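Local coordinates for protein arginyl-tRNA synthetase, putative (Plasmodium falciparum, PDB 5JLD) that probably joins L-arginine to its cognate tRNA at the expense of ATP, as a class I aminoacyl-tRNA synthetase, at residues 116-124 against 522-530; 479-490 against 571-582. All blocks are in the same frame, centred on the assembly; numbering follows the deposited sequence.

Contact 1: residues 116-124 against 522-530; sequences DISININDI and FPDIFYYIL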
loop_
_atom_site.group_PDB
_atom_site.type_symbol
_atom_site.label_atom_id
_atom_site.label_comp_id
_atom_site.label_asym_id
_atom_site.label_seq_id
_atom_site.Cartn_x
_atom_site.Cartn_y
_atom_site.Cartn_z
ATOM N N ASP A 116 20.797 8.586 -4.531
ATOM C CA ASP A 116 20.258 7.628 -3.572
ATOM C C ASP A 116 19.075 8.208 -2.781
ATOM O O ASP A 116 19.265 8.968 -1.825
ATOM C CB ASP A 116 21.352 7.164 -2.612
ATOM C CG ASP A 116 20.856 6.117 -1.612
ATOM O OD1 ASP A 116 19.910 5.370 -1.943
ATOM O OD2 ASP A 116 21.421 6.039 -0.496
ATOM N N ILE A 117 17.859 7.846 -3.186
ATOM C CA ILE A 117 16.644 8.255 -2.479
ATOM C C ILE A 117 16.334 7.305 -1.317
ATOM O O ILE A 117 16.037 6.129 -1.529
ATOM C CB ILE A 117 15.425 8.302 -3.425
ATOM C CG1 ILE A 117 15.662 9.301 -4.560
ATOM C CG2 ILE A 117 14.174 8.669 -2.658
ATOM C CD1 ILE A 117 14.725 9.111 -5.736
ATOM N N SER A 118 16.399 7.823 -0.095
ATOM C CA SER A 118 16.278 7.000 1.107
ATOM C C SER A 118 15.481 7.733 2.171
ATOM O O SER A 118 15.512 8.966 2.249
ATOM C CB SER A 118 17.653 6.643 1.663
ATOM O OG SER A 118 18.568 6.404 0.611
ATOM N N ILE A 119 14.771 6.972 2.995
ATOM C CA ILE A 119 13.918 7.560 4.016
ATOM C C ILE A 119 14.017 6.746 5.291
ATOM O O ILE A 119 13.656 5.570 5.318
ATOM C CB ILE A 119 12.434 7.624 3.573
ATOM C CG1 ILE A 119 12.225 8.627 2.449
ATOM C CG2 ILE A 119 11.504 7.964 4.759
ATOM C CD1 ILE A 119 10.761 8.614 1.915
ATOM N N ASN A 120 14.512 7.368 6.348
ATOM C CA ASN A 120 14.529 6.710 7.631
ATOM C C ASN A 120 13.165 6.771 8.287
ATOM O O ASN A 120 12.634 7.855 8.534
ATOM C CB ASN A 120 15.564 7.339 8.550
ATOM C CG ASN A 120 15.868 6.456 9.735
ATOM O OD1 ASN A 120 14.999 6.216 10.577
ATOM N ND2 ASN A 120 17.097 5.938 9.792
ATOM N N ILE A 121 12.597 5.614 8.600
ATOM C CA ILE A 121 11.256 5.580 9.176
ATOM C C ILE A 121 11.128 6.361 10.503
ATOM O O ILE A 121 10.047 6.879 10.823
ATOM C CB ILE A 121 10.788 4.121 9.384
ATOM C CG1 ILE A 121 9.276 4.074 9.676
ATOM C CG2 ILE A 121 11.625 3.413 10.472
ATOM C CD1 ILE A 121 8.657 2.658 9.525
ATOM N N ASN A 122 12.223 6.459 11.259
ATOM C CA ASN A 122 12.244 7.249 12.491
ATOM C C ASN A 122 11.780 8.704 12.245
ATOM O O ASN A 122 11.160 9.342 13.109
ATOM C CB ASN A 122 13.654 7.233 13.103
ATOM C CG ASN A 122 14.032 5.861 13.703
ATOM O OD1 ASN A 122 13.165 5.083 14.109
ATOM N ND2 ASN A 122 15.332 5.561 13.735
ATOM N N ASP A 123 12.052 9.210 11.048
ATOM C CA ASP A 123 11.720 10.591 10.712
ATOM C C ASP A 123 10.291 10.759 10.211
ATOM O O ASP A 123 9.853 11.893 10.001
ATOM C CB ASP A 123 12.684 11.126 9.654
ATOM C CG ASP A 123 14.105 11.160 10.132
ATOM O OD1 ASP A 123 14.328 11.492 11.315
ATOM O OD2 ASP A 123 15.004 10.846 9.325
ATOM N N ILE A 124 9.553 9.667 10.005
ATOM C CA ILE A 124 8.178 9.854 9.519
ATOM C C ILE A 124 7.142 9.280 10.476
ATOM O O ILE A 124 5.998 9.032 10.101
ATOM C CB ILE A 124 7.966 9.244 8.130
ATOM C CG1 ILE A 124 8.384 7.769 8.108
ATOM C CG2 ILE A 124 8.729 10.040 7.072
ATOM C CD1 ILE A 124 7.936 7.067 6.841
ATOM N N PHE A 522 8.116 13.876 -1.109
ATOM C CA PHE A 522 8.057 12.411 -1.114
ATOM C C PHE A 522 7.890 11.810 0.308
ATOM O O PHE A 522 6.987 11.020 0.520
ATOM C CB PHE A 522 9.306 11.854 -1.829
ATOM C CG PHE A 522 9.202 10.401 -2.230
ATOM C CD1 PHE A 522 8.075 9.921 -2.869
ATOM C CD2 PHE A 522 10.253 9.522 -1.989
ATOM C CE1 PHE A 522 7.983 8.585 -3.257
ATOM C CE2 PHE A 522 10.178 8.189 -2.377
ATOM C CZ PHE A 522 9.034 7.714 -3.011
ATOM N N PRO A 523 8.700 12.245 1.294
ATOM C CA PRO A 523 8.516 11.669 2.637
ATOM C C PRO A 523 7.131 11.890 3.258
ATOM O O PRO A 523 6.705 11.051 4.072
ATOM C CB PRO A 523 9.592 12.378 3.468
ATOM C CG PRO A 523 10.655 12.723 2.460
ATOM C CD PRO A 523 9.872 13.144 1.252
ATOM N N ASP A 524 6.448 12.979 2.884
ATOM C CA ASP A 524 5.109 13.257 3.401
ATOM C C ASP A 524 4.151 12.112 3.040
ATOM O O ASP A 524 3.260 11.748 3.821
ATOM C CB ASP A 524 4.550 14.581 2.844
ATOM C CG ASP A 524 5.428 15.806 3.173
ATOM O OD1 ASP A 524 6.406 15.726 3.944
ATOM O OD2 ASP A 524 5.119 16.876 2.653
ATOM N N ILE A 525 4.339 11.564 1.841
ATOM C CA ILE A 525 3.495 10.473 1.350
ATOM C C ILE A 525 3.584 9.265 2.297
ATOM O O ILE A 525 2.570 8.660 2.659
ATOM C CB ILE A 525 3.890 10.041 -0.074
ATOM C CG1 ILE A 525 3.827 11.230 -1.047
ATOM C CG2 ILE A 525 3.002 8.893 -0.551
ATOM C CD1 ILE A 525 2.419 11.800 -1.188
ATOM N N PHE A 526 4.801 8.944 2.716
ATOM C CA PHE A 526 5.021 7.796 3.587
ATOM C C PHE A 526 4.514 8.098 4.984
ATOM O O PHE A 526 3.858 7.253 5.619
ATOM C CB PHE A 526 6.493 7.417 3.592
ATOM C CG PHE A 526 6.961 6.922 2.263
ATOM C CD1 PHE A 526 6.828 5.584 1.920
ATOM C CD2 PHE A 526 7.478 7.805 1.327
ATOM C CE1 PHE A 526 7.232 5.127 0.674
ATOM C CE2 PHE A 526 7.885 7.356 0.074
ATOM C CZ PHE A 526 7.761 6.019 -0.254
ATOM N N TYR A 527 4.782 9.324 5.437
ATOM C CA TYR A 527 4.242 9.792 6.707
ATOM C C TYR A 527 2.728 9.557 6.794
ATOM O O TYR A 527 2.219 9.044 7.805
ATOM C CB TYR A 527 4.572 11.276 6.900
ATOM C CG TYR A 527 3.848 11.949 8.034
ATOM C CD1 TYR A 527 4.196 11.693 9.360
ATOM C CD2 TYR A 527 2.818 12.854 7.784
ATOM C CE1 TYR A 527 3.533 12.326 10.416
ATOM C CE2 TYR A 527 2.161 13.506 8.831
ATOM C CZ TYR A 527 2.521 13.234 10.139
ATOM O OH TYR A 527 1.861 13.857 11.168
ATOM N N TYR A 528 1.996 9.895 5.737
ATOM C CA TYR A 528 0.553 9.684 5.826
ATOM C C TYR A 528 0.116 8.220 5.553
ATOM O O TYR A 528 -0.850 7.734 6.149
ATOM C CB TYR A 528 -0.163 10.652 4.902
ATOM C CG TYR A 528 -0.272 12.043 5.504
ATOM C CD1 TYR A 528 -1.025 12.264 6.654
ATOM C CD2 TYR A 528 0.391 13.131 4.935
ATOM C CE1 TYR A 528 -1.134 13.532 7.215
ATOM C CE2 TYR A 528 0.285 14.411 5.486
ATOM C CZ TYR A 528 -0.480 14.600 6.627
ATOM O OH TYR A 528 -0.587 15.856 7.192
ATOM N N ILE A 529 0.831 7.516 4.678
ATOM C CA ILE A 529 0.512 6.111 4.413
ATOM C C ILE A 529 0.592 5.283 5.698
ATOM O O ILE A 529 -0.301 4.491 5.997
ATOM C CB ILE A 529 1.445 5.512 3.357
ATOM C CG1 ILE A 529 0.958 5.905 1.962
ATOM C CG2 ILE A 529 1.452 3.998 3.447
ATOM C CD1 ILE A 529 1.756 5.278 0.829
ATOM N N LEU A 530 1.648 5.487 6.471
ATOM C CA LEU A 530 1.780 4.765 7.736
ATOM C C LEU A 530 0.554 4.987 8.631
ATOM O O LEU A 530 0.180 4.120 9.424
ATOM C CB LEU A 530 3.048 5.209 8.472
ATOM C CG LEU A 530 4.400 4.833 7.874
ATOM C CD1 LEU A 530 5.500 5.255 8.846
ATOM C CD2 LEU A 530 4.497 3.337 7.537
HETATM O O HOH W 1 3.349 8.319 10.441
#
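Ile-124 and Ile-119 carry most of the apolar contact between the connecting segment 116-124 and helix 522-530. On Ile-124, CG1 stands between the backbone N and the carbonyl carbon (chi1 54°), which sends CD1 in between Phe-526 CB and Leu-530 CD1, 3.6 Å from each of these two atoms. Its other branch, CG2, rests on the carbonyl oxygen of Pro-523 at 3.8 Å. Ile-119 works through one methyl alone: CD1 lies 3.4 Å from Phe-526 CD2 and also touches the Phe-522 ring and the proline. At the two ends of the helix segment, Phe-522 CE2 meets Ile-117 CG2 at 4.0 Å, and the methyl CD1 of Leu-530 meets Ile-121.

No direct hydrogen bond joins the segments; a water does, donating to Ile-124 O at 2.8 Å and also to Tyr-527 O. The same carbonyl oxygen of Ile-124 lies at the edge of the Tyr-527 ring, 3.3 Å from CD1. Within 116-124, an Asx turn from Asn-120 OD1 to Asn-122 N starts the short 3-10 segment that leads to Ile-124.

The contact thus fastens the loop between strands 114-115 and 133-137 to the DALR region, with Phe-167 of helix 149-167 meeting the Phe-526 ring and helices 536-556 and 564-584 packing against Phe-522.

Contact 2: residues 479-490 against 571-582; sequences IIYGYSRICSIF and CSITKSLLKLCM
Tyr-483 lays its ring across the side of helix 571-582, a knob in the hole formed by Lys-575, Leu-578, Lys-579 and Met-582. With CG anti to the backbone N (chi1 -178°), the ring reaches over to the opposing helix, where Lys-575 O approaches its edge in plane, 3.7 Å from CE1. Met-582 makes a Met-aromatic contact with the same ring: its sulfur sits 4.7 Å from the ring centroid, in an oblique position. The bend at the end of the methionine chain then brings CE to Ile-480 CG1 at 3.5 Å. Cys-487 SG lies above one face of the tyrosine, toward the rim.

Segments 479-490 and 571-582 run roughly antiparallel, 148° between their directions, their axes 9.9 Å apart at closest approach, and mesh by knobs-into-holes packing within the helical DALR anticodon-binding domain. Ile-486 fills the next hole, its CD1 reaching Leu-578 CD2 at 3.8 Å and Thr-574 CG2, while the isoleucine's own CG2 rests on Lys-575 CB. Knobs also come from the other side: Lys-575 inserts among Tyr-483, Ile-486, Cys-487 and Phe-490, its CD 3.5 Å from Cys-487 SG, so that the aliphatic part of the chain does the packing.

Toward the start of 571-582, Phe-490 drives its ring edge against the backbone, CZ lying 3.1 Å from Ser-572 N, a tight approach. Alongside, Ile-489 CD1 touches Cys-571 SG, and Val-497 packs on Phe-490 from a neighbouring loop.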
loop_
_atom_site.group_PDB
_atom_site.type_symbol
_atom_site.label_atom_id
_atom_site.label_comp_id
_atom_site.label_asym_id
_atom_site.label_seq_id
_atom_site.Cartn_x
_atom_site.Cartn_y
_atom_site.Cartn_z
ATOM N N ILE A 479 2.128 6.730 -17.587
ATOM C CA ILE A 479 3.229 6.893 -16.648
ATOM C C ILE A 479 4.491 6.272 -17.243
ATOM O O ILE A 479 5.589 6.861 -17.226
ATOM C CB ILE A 479 2.920 6.237 -15.299
ATOM C CG1 ILE A 479 1.603 6.769 -14.721
ATOM C CG2 ILE A 479 4.089 6.449 -14.321
ATOM C CD1 ILE A 479 1.681 8.166 -14.137
ATOM N N ILE A 480 4.304 5.088 -17.813
ATOM C CA ILE A 480 5.407 4.344 -18.392
ATOM C C ILE A 480 6.043 5.120 -19.537
ATOM O O ILE A 480 7.277 5.242 -19.610
ATOM C CB ILE A 480 4.928 2.954 -18.845
ATOM C CG1 ILE A 480 4.614 2.106 -17.605
ATOM C CG2 ILE A 480 5.978 2.248 -19.692
ATOM C CD1 ILE A 480 3.923 0.820 -17.920
ATOM N N TYR A 481 5.216 5.688 -20.410
ATOM C CA TYR A 481 5.778 6.422 -21.537
ATOM C C TYR A 481 6.456 7.708 -21.085
ATOM O O TYR A 481 7.449 8.128 -21.685
ATOM C CB TYR A 481 4.706 6.698 -22.595
ATOM C CG TYR A 481 4.635 5.553 -23.569
ATOM C CD1 TYR A 481 3.909 4.413 -23.264
ATOM C CD2 TYR A 481 5.344 5.583 -24.765
ATOM C CE1 TYR A 481 3.862 3.341 -24.135
ATOM C CE2 TYR A 481 5.298 4.519 -25.651
ATOM C CZ TYR A 481 4.551 3.397 -25.328
ATOM O OH TYR A 481 4.491 2.321 -26.185
ATOM N N GLY A 482 5.951 8.306 -20.011
ATOM C CA GLY A 482 6.617 9.453 -19.418
ATOM C C GLY A 482 8.023 9.076 -18.998
ATOM O O GLY A 482 9.016 9.773 -19.304
ATOM N N TYR A 483 8.108 7.934 -18.321
ATOM C CA TYR A 483 9.396 7.435 -17.860
ATOM C C TYR A 483 10.379 7.191 -19.016
ATOM O O TYR A 483 11.562 7.611 -18.961
ATOM C CB TYR A 483 9.217 6.148 -17.058
ATOM C CG TYR A 483 10.530 5.634 -16.540
ATOM C CD1 TYR A 483 11.151 6.237 -15.446
ATOM C CD2 TYR A 483 11.170 4.571 -17.161
ATOM C CE1 TYR A 483 12.360 5.769 -14.969
ATOM C CE2 TYR A 483 12.383 4.102 -16.696
ATOM C CZ TYR A 483 12.974 4.700 -15.600
ATOM O OH TYR A 483 14.183 4.225 -15.144
ATOM N N SER A 484 9.899 6.513 -20.057
ATOM C CA SER A 484 10.758 6.243 -21.211
ATOM C C SER A 484 11.189 7.542 -21.911
ATOM O O SER A 484 12.291 7.624 -22.453
ATOM C CB SER A 484 10.064 5.313 -22.210
ATOM O OG SER A 484 8.862 5.880 -22.694
ATOM N N ARG A 485 10.328 8.556 -21.909
ATOM C CA ARG A 485 10.717 9.855 -22.476
ATOM C C ARG A 485 11.871 10.469 -21.672
ATOM O O ARG A 485 12.902 10.926 -22.235
ATOM C CB ARG A 485 9.528 10.817 -22.508
ATOM C CG ARG A 485 8.515 10.547 -23.620
ATOM C CD ARG A 485 7.333 11.516 -23.541
ATOM N N ILE A 486 11.705 10.469 -20.350
ATOM C CA ILE A 486 12.754 11.012 -19.496
ATOM C C ILE A 486 14.076 10.258 -19.717
ATOM O O ILE A 486 15.142 10.880 -19.721
ATOM C CB ILE A 486 12.355 10.970 -18.016
ATOM C CG1 ILE A 486 11.052 11.728 -17.809
ATOM C CG2 ILE A 486 13.433 11.602 -17.140
ATOM C CD1 ILE A 486 10.623 11.796 -16.377
ATOM N N CYS A 487 14.018 8.938 -19.930
ATOM C CA CYS A 487 15.251 8.186 -20.229
ATOM C C CYS A 487 15.835 8.559 -21.606
ATOM O O CYS A 487 17.066 8.602 -21.815
ATOM C CB CYS A 487 14.999 6.674 -20.156
ATOM S SG CYS A 487 14.547 6.045 -18.485
ATOM N N SER A 488 14.931 8.806 -22.544
ATOM C CA SER A 488 15.291 9.239 -23.884
ATOM C C SER A 488 16.131 10.514 -23.824
ATOM O O SER A 488 17.118 10.650 -24.559
ATOM C CB SER A 488 14.029 9.452 -24.723
ATOM O OG SER A 488 14.199 10.475 -25.681
ATOM N N ILE A 489 15.755 11.441 -22.944
ATOM C CA ILE A 489 16.594 12.637 -22.764
ATOM C C ILE A 489 18.062 12.283 -22.484
ATOM O O ILE A 489 18.972 12.823 -23.111
ATOM C CB ILE A 489 16.094 13.524 -21.619
ATOM C CG1 ILE A 489 14.652 13.955 -21.876
ATOM C CG2 ILE A 489 17.006 14.751 -21.463
ATOM C CD1 ILE A 489 14.002 14.608 -20.682
ATOM N N PHE A 490 18.296 11.370 -21.549
ATOM C CA PHE A 490 19.669 11.002 -21.217
ATOM C C PHE A 490 20.363 10.237 -22.329
ATOM O O PHE A 490 21.570 10.383 -22.521
ATOM C CB PHE A 490 19.707 10.198 -19.924
ATOM C CG PHE A 490 19.447 11.034 -18.724
ATOM C CD1 PHE A 490 20.480 11.738 -18.129
ATOM C CD2 PHE A 490 18.167 11.162 -18.219
ATOM C CE1 PHE A 490 20.246 12.532 -17.035
ATOM C CE2 PHE A 490 17.929 11.955 -17.129
ATOM C CZ PHE A 490 18.973 12.644 -16.539
ATOM N N CYS A 571 16.553 16.329 -14.293
ATOM C CA CYS A 571 16.017 15.219 -15.061
ATOM C C CYS A 571 16.401 13.875 -14.410
ATOM O O CYS A 571 15.588 12.965 -14.332
ATOM C CB CYS A 571 16.512 15.283 -16.505
ATOM S SG CYS A 571 15.772 16.595 -17.523
ATOM N N SER A 572 17.641 13.778 -13.935
ATOM C CA SER A 572 18.175 12.552 -13.334
ATOM C C SER A 572 17.469 12.212 -12.027
ATOM O O SER A 572 17.015 11.065 -11.803
ATOM C CB SER A 572 19.681 12.709 -13.098
ATOM O OG SER A 572 20.320 11.477 -12.847
ATOM N N ILE A 573 17.369 13.214 -11.161
ATOM C CA ILE A 573 16.609 13.029 -9.933
ATOM C C ILE A 573 15.175 12.607 -10.234
ATOM O O ILE A 573 14.672 11.640 -9.648
ATOM C CB ILE A 573 16.593 14.300 -9.086
ATOM C CG1 ILE A 573 18.032 14.696 -8.722
ATOM C CG2 ILE A 573 15.725 14.081 -7.848
ATOM C CD1 ILE A 573 18.147 16.016 -7.946
ATOM N N THR A 574 14.529 13.314 -11.167
ATOM C CA THR A 574 13.144 12.997 -11.498
ATOM C C THR A 574 12.991 11.563 -11.998
ATOM O O THR A 574 12.067 10.875 -11.602
ATOM C CB THR A 574 12.576 13.946 -12.551
ATOM O OG1 THR A 574 12.608 15.286 -12.041
ATOM C CG2 THR A 574 11.123 13.561 -12.897
ATOM N N LYS A 575 13.902 11.133 -12.870
ATOM C CA LYS A 575 13.941 9.755 -13.351
ATOM C C LYS A 575 14.040 8.760 -12.200
ATOM O O LYS A 575 13.196 7.872 -12.079
ATOM C CB LYS A 575 15.115 9.549 -14.307
ATOM C CG LYS A 575 15.201 8.147 -14.893
ATOM C CD LYS A 575 16.066 8.152 -16.143
ATOM C CE LYS A 575 17.480 7.688 -15.865
ATOM N NZ LYS A 575 17.568 6.203 -15.925
ATOM N N SER A 576 15.065 8.910 -11.360
ATOM C CA SER A 576 15.194 8.042 -10.189
ATOM C C SER A 576 13.886 7.935 -9.387
ATOM O O SER A 576 13.432 6.828 -9.036
ATOM C CB SER A 576 16.312 8.535 -9.262
ATOM O OG SER A 576 17.588 8.227 -9.784
ATOM N N LEU A 577 13.285 9.089 -9.103
ATOM C CA LEU A 577 12.100 9.128 -8.260
ATOM C C LEU A 577 10.905 8.453 -8.948
ATOM O O LEU A 577 10.131 7.732 -8.316
ATOM C CB LEU A 577 11.759 10.573 -7.886
ATOM C CG LEU A 577 10.611 10.806 -6.902
ATOM C CD1 LEU A 577 10.816 9.963 -5.612
ATOM C CD2 LEU A 577 10.485 12.306 -6.578
ATOM N N LEU A 578 10.755 8.703 -10.238
ATOM C CA LEU A 578 9.668 8.114 -11.008
ATOM C C LEU A 578 9.798 6.584 -11.022
ATOM O O LEU A 578 8.822 5.875 -10.789
ATOM C CB LEU A 578 9.672 8.646 -12.424
ATOM C CG LEU A 578 8.438 8.344 -13.267
ATOM C CD1 LEU A 578 7.179 8.512 -12.441
ATOM C CD2 LEU A 578 8.412 9.283 -14.486
ATOM N N LYS A 579 11.015 6.105 -11.290
ATOM C CA LYS A 579 11.326 4.671 -11.264
ATOM C C LYS A 579 10.920 4.060 -9.926
ATOM O O LYS A 579 10.138 3.095 -9.882
ATOM C CB LYS A 579 12.814 4.447 -11.519
ATOM C CG LYS A 579 13.271 2.994 -11.503
ATOM C CD LYS A 579 14.794 2.928 -11.480
ATOM C CE LYS A 579 15.306 1.522 -11.212
ATOM N NZ LYS A 579 15.383 0.743 -12.474
ATOM N N LEU A 580 11.430 4.653 -8.843
ATOM C CA LEU A 580 11.122 4.174 -7.498
ATOM C C LEU A 580 9.607 4.139 -7.239
ATOM O O LEU A 580 9.084 3.130 -6.757
ATOM C CB LEU A 580 11.832 5.033 -6.444
ATOM C CG LEU A 580 11.531 4.719 -4.983
ATOM C CD1 LEU A 580 11.812 3.237 -4.714
ATOM C CD2 LEU A 580 12.394 5.578 -4.077
ATOM N N CYS A 581 8.910 5.222 -7.577
ATOM C CA CYS A 581 7.455 5.296 -7.396
ATOM C C CYS A 581 6.738 4.179 -8.149
ATOM O O CYS A 581 5.780 3.587 -7.639
ATOM C CB CYS A 581 6.906 6.646 -7.875
ATOM S SG CYS A 581 7.169 8.077 -6.770
ATOM N N MET A 582 7.193 3.929 -9.378
ATOM C CA MET A 582 6.597 2.932 -10.233
ATOM C C MET A 582 6.742 1.555 -9.589
ATOM O O MET A 582 5.769 0.816 -9.483
ATOM C CB MET A 582 7.245 2.948 -11.621
ATOM C CG MET A 582 6.723 4.030 -12.539
ATOM S SD MET A 582 7.635 4.099 -14.097
ATOM C CE MET A 582 6.886 2.771 -15.007
#

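How the contacts relate
Contacts 1 and 2 have centres about 20 Å apart and meet through helix 564-584. The side chains of Phe-522 and Ile-117 in contact 1 pack on that helix, with Ile-117 CD1 3.6 Å from Leu-577 CA and Phe-522 CE1 3.6 Å from Cys-581 SG, on residues that take no part in contact 2. Along the chain the segments alternate: 116-124, 479-490, 522-530, then 571-582. Helix 564-584 therefore has helix 476-492 as one neighbour and the first contact as another. Contact 1 joins a segment assigned to the catalytic-domain family to one assigned to the DALR family, while contact 2 lies within the latter; the two are in direct van der Waals contact through helix 564-584.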